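Local atomic coordinates of AmbC (Sorangium cellulosum, PDB entry 5O15), a protein that probably catalyses both a dehydration and a heterocycle-forming cyclisation of the polyketide intermediate during ambruticin biosynthesis, as a domain of double hotdog fold. Residues 183-187 with 188-192. Residues are numbered along the deposited sequence; the frame is centred on the assembly and turned at random. Where two conformers were deposited one is given.
Sequences AWRVG and RSIYA
Val-186 and Ser-189 close a two-residue beta hairpin, a local contact near the outer end of the double hotdog fold, where strand 180-186 turns back into strand 189-195. Their backbones bond in both directions, Val-186 N to Ser-189 O at 2.9 Å and Ser-189 N to Val-186 O at 3.0 Å, around a type II' turn. Gly-187 suits its first corner, because the positive phi of 61° is easy for a residue without a side chain. Arg-188 takes the second corner and, in one of two conformers, hydrogen-bonds through NH1 to Val-261 O on strand 254-261. Farther along, Trp-184 and Tyr-191 form the next hydrogen-bonded pair: Tyr-191 N reaches Trp-184 O at 2.8 Å, and Trp-184 N returns a bond to Tyr-191 O.

Arg-185 folds back over the turn. A bend at chi3 (-51°) brings the edge of its guanidinium to Gly-187 O, which accepts hydrogen bonds from Arg-185 NE at 3.3 Å and NH2 at 3.2 Å, both close to the guanidinium plane. In one of its two conformers, Ile-190 sets CD1 over the centre of one face of that group, 3.5 Å from Arg-185 CZ. Both side chains touch Ala-224 of helix 211-225. Beta-branched Val-186 and Ile-190 suit extended strands. On the other face of the hairpin, Val-186 CG2 leans against Tyr-191 CE2 at 4.0 Å; the tyrosine offers a broad ring, while its OH hydrogen-bonds to Arg-258 NE.

Two N-H groups directed at one oxygen restrain the guanidinium's rotation, and its flat, poorly hydrated face can accept the isoleucine methyl; the positive charge is probably attracted to the Gly-187 carbonyl dipole and may polarise it.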
ATOM      1  N   ALA A 183      14.303  -4.138 -12.011  1.00 12.61           N
ATOM      2  CA  ALA A 183      13.140  -4.979 -12.266  1.00 12.10           C
ATOM      3  C   ALA A 183      13.335  -5.727 -13.583  1.00 11.93           C
ATOM      4  O   ALA A 183      14.057  -5.279 -14.484  1.00 12.88           O
ATOM      5  CB  ALA A 183      11.855  -4.143 -12.290  1.00 13.89           C
ATOM      6  N   TRP A 184      12.643  -6.844 -13.708  1.00 12.83           N
ATOM      7  CA  TRP A 184      12.671  -7.716 -14.866  1.00 12.93           C
ATOM      8  C   TRP A 184      11.310  -8.375 -14.992  1.00 13.73           C
ATOM      9  O   TRP A 184      10.512  -8.382 -14.048  1.00 14.08           O
ATOM     10  CB  TRP A 184      13.688  -8.836 -14.696  1.00 13.93           C
ATOM     11  CG  TRP A 184      15.086  -8.403 -14.419  1.00 14.41           C
ATOM     12  CD1 TRP A 184      16.085  -8.304 -15.331  1.00 15.14           C
ATOM     13  CD2 TRP A 184      15.657  -8.027 -13.152  1.00 14.10           C
ATOM     14  NE1 TRP A 184      17.254  -7.905 -14.716  1.00 16.71           N
ATOM     15  CE2 TRP A 184      17.007  -7.712 -13.382  1.00 15.25           C
ATOM     16  CE3 TRP A 184      15.152  -7.943 -11.847  1.00 15.58           C
ATOM     17  CZ2 TRP A 184      17.873  -7.333 -12.359  1.00 17.60           C
ATOM     18  CZ3 TRP A 184      16.018  -7.560 -10.819  1.00 16.72           C
ATOM     19  CH2 TRP A 184      17.370  -7.258 -11.091  1.00 16.91           C
ATOM     20  N   ARG A 185      11.055  -8.995 -16.130  1.00 16.31           N
ATOM     21  CA  ARG A 185       9.829  -9.731 -16.324  1.00 17.59           C
ATOM     22  C   ARG A 185      10.081 -11.086 -16.951  1.00 16.32           C
ATOM     23  O   ARG A 185      10.964 -11.249 -17.793  1.00 17.10           O
ATOM     24  CB  ARG A 185       8.842  -8.934 -17.117  1.00 25.41           C
ATOM     25  CG  ARG A 185       9.095  -8.763 -18.552  1.00 30.49           C
ATOM     26  CD  ARG A 185       8.020  -7.813 -19.095  1.00 32.99           C
ATOM     27  NE  ARG A 185       6.694  -8.282 -18.699  1.00 31.80           N
ATOM     28  CZ  ARG A 185       5.644  -7.513 -18.410  1.00 32.16           C
ATOM     29  NH1 ARG A 185       5.718  -6.182 -18.462  1.00 33.29           N
ATOM     30  NH2 ARG A 185       4.503  -8.092 -18.052  1.00 32.14           N
ATOM     31  N   VAL A 186       9.313 -12.060 -16.481  1.00 16.67           N
ATOM     32  CA  VAL A 186       9.175 -13.362 -17.127  1.00 19.99           C
ATOM     33  C   VAL A 186       7.684 -13.491 -17.389  1.00 20.85           C
ATOM     34  O   VAL A 186       6.907 -13.778 -16.461  1.00 22.40           O
ATOM     35  CB  VAL A 186       9.683 -14.522 -16.263  1.00 26.27           C
ATOM     36  CG1 VAL A 186       9.634 -15.822 -17.046  1.00 29.93           C
ATOM     37  CG2 VAL A 186      11.090 -14.264 -15.762  1.00 26.99           C
ATOM     38  N   GLY A 187       7.262 -13.215 -18.617  1.00 24.70           N
ATOM     39  CA  GLY A 187       5.845 -13.335 -18.925  1.00 25.93           C
ATOM     40  C   GLY A 187       5.043 -12.373 -18.060  1.00 23.81           C
ATOM     41  O   GLY A 187       5.330 -11.171 -18.002  1.00 27.89           O
ATOM     42  N   ARG A 188       4.029 -12.898 -17.353  0.56 23.50           N
ATOM     43  CA  ARG A 188       3.144 -12.108 -16.498  0.56 22.44           C
ATOM     44  C   ARG A 188       3.749 -11.767 -15.152  0.56 18.70           C
ATOM     45  O   ARG A 188       3.091 -11.092 -14.359  0.56 19.73           O
ATOM     46  CB  ARG A 188       1.834 -12.870 -16.221  0.56 25.74           C
ATOM     47  CG  ARG A 188       1.036 -13.234 -17.457  0.56 31.73           C
ATOM     48  CD  ARG A 188      -0.329 -13.837 -17.115  0.56 33.86           C
ATOM     49  NE  ARG A 188      -0.218 -15.108 -16.393  0.56 36.13           N
ATOM     50  CZ  ARG A 188      -0.555 -15.306 -15.118  0.56 38.48           C
ATOM     51  NH1 ARG A 188      -1.059 -14.322 -14.383  0.56 37.68           N
ATOM     52  NH2 ARG A 188      -0.406 -16.510 -14.580  0.56 39.41           N
ATOM     53  N   SER A 189       4.933 -12.266 -14.830  1.00 16.48           N
ATOM     54  CA  SER A 189       5.550 -12.007 -13.538  1.00 16.11           C
ATOM     55  C   SER A 189       6.612 -10.929 -13.652  1.00 14.85           C
ATOM     56  O   SER A 189       7.532 -11.036 -14.471  1.00 17.41           O
ATOM     57  CB  SER A 189       6.190 -13.281 -12.999  1.00 23.77           C
ATOM     58  OG  SER A 189       5.177 -14.223 -12.704  1.00 31.93           O
ATOM     59  N   ILE A 190       6.496  -9.915 -12.813  1.00 13.06           N
ATOM     60  CA  ILE A 190       7.506  -8.885 -12.643  0.70 13.00           C
ATOM     61  C   ILE A 190       8.286  -9.195 -11.381  1.00 12.56           C
ATOM     62  O   ILE A 190       7.694  -9.422 -10.318  1.00 14.20           O
ATOM     63  CB  ILE A 190       6.877  -7.491 -12.567  0.70 13.66           C
ATOM     64  CG1 ILE A 190       6.051  -7.214 -13.832  0.70 16.12           C
ATOM     65  CG2 ILE A 190       7.939  -6.447 -12.357  0.70 14.44           C
ATOM     66  CD1 ILE A 190       6.843  -7.146 -15.092  0.70 20.85           C
ATOM     67  N   TYR A 191       9.609  -9.221 -11.490  1.00 12.18           N
ATOM     68  CA  TYR A 191      10.512  -9.445 -10.383  1.00 12.13           C
ATOM     69  C   TYR A 191      11.259  -8.149 -10.124  1.00 12.29           C
ATOM     70  O   TYR A 191      11.743  -7.522 -11.074  1.00 15.30           O
ATOM     71  CB  TYR A 191      11.497 -10.579 -10.718  1.00 12.57           C
ATOM     72  CG  TYR A 191      10.782 -11.902 -10.837  1.00 13.27           C
ATOM     73  CD1 TYR A 191      10.443 -12.582  -9.694  1.00 13.92           C
ATOM     74  CD2 TYR A 191      10.392 -12.433 -12.055  1.00 15.21           C
ATOM     75  CE1 TYR A 191       9.757 -13.773  -9.747  1.00 16.06           C
ATOM     76  CE2 TYR A 191       9.682 -13.641 -12.122  1.00 16.94           C
ATOM     77  CZ  TYR A 191       9.379 -14.301 -10.956  1.00 17.53           C
ATOM     78  OH  TYR A 191       8.672 -15.495 -10.961  1.00 21.75           O
ATOM     79  N   ALA A 192      11.387  -7.734  -8.874  1.00 11.08           N
ATOM     80  CA  ALA A 192      12.016  -6.448  -8.604  1.00 11.42           C
ATOM     81  C   ALA A 192      12.763  -6.447  -7.291  1.00 10.67           C
ATOM     82  O   ALA A 192      12.381  -7.130  -6.334  1.00 11.86           O
ATOM     83  CB  ALA A 192      10.982  -5.317  -8.636  1.00 13.00           C
TER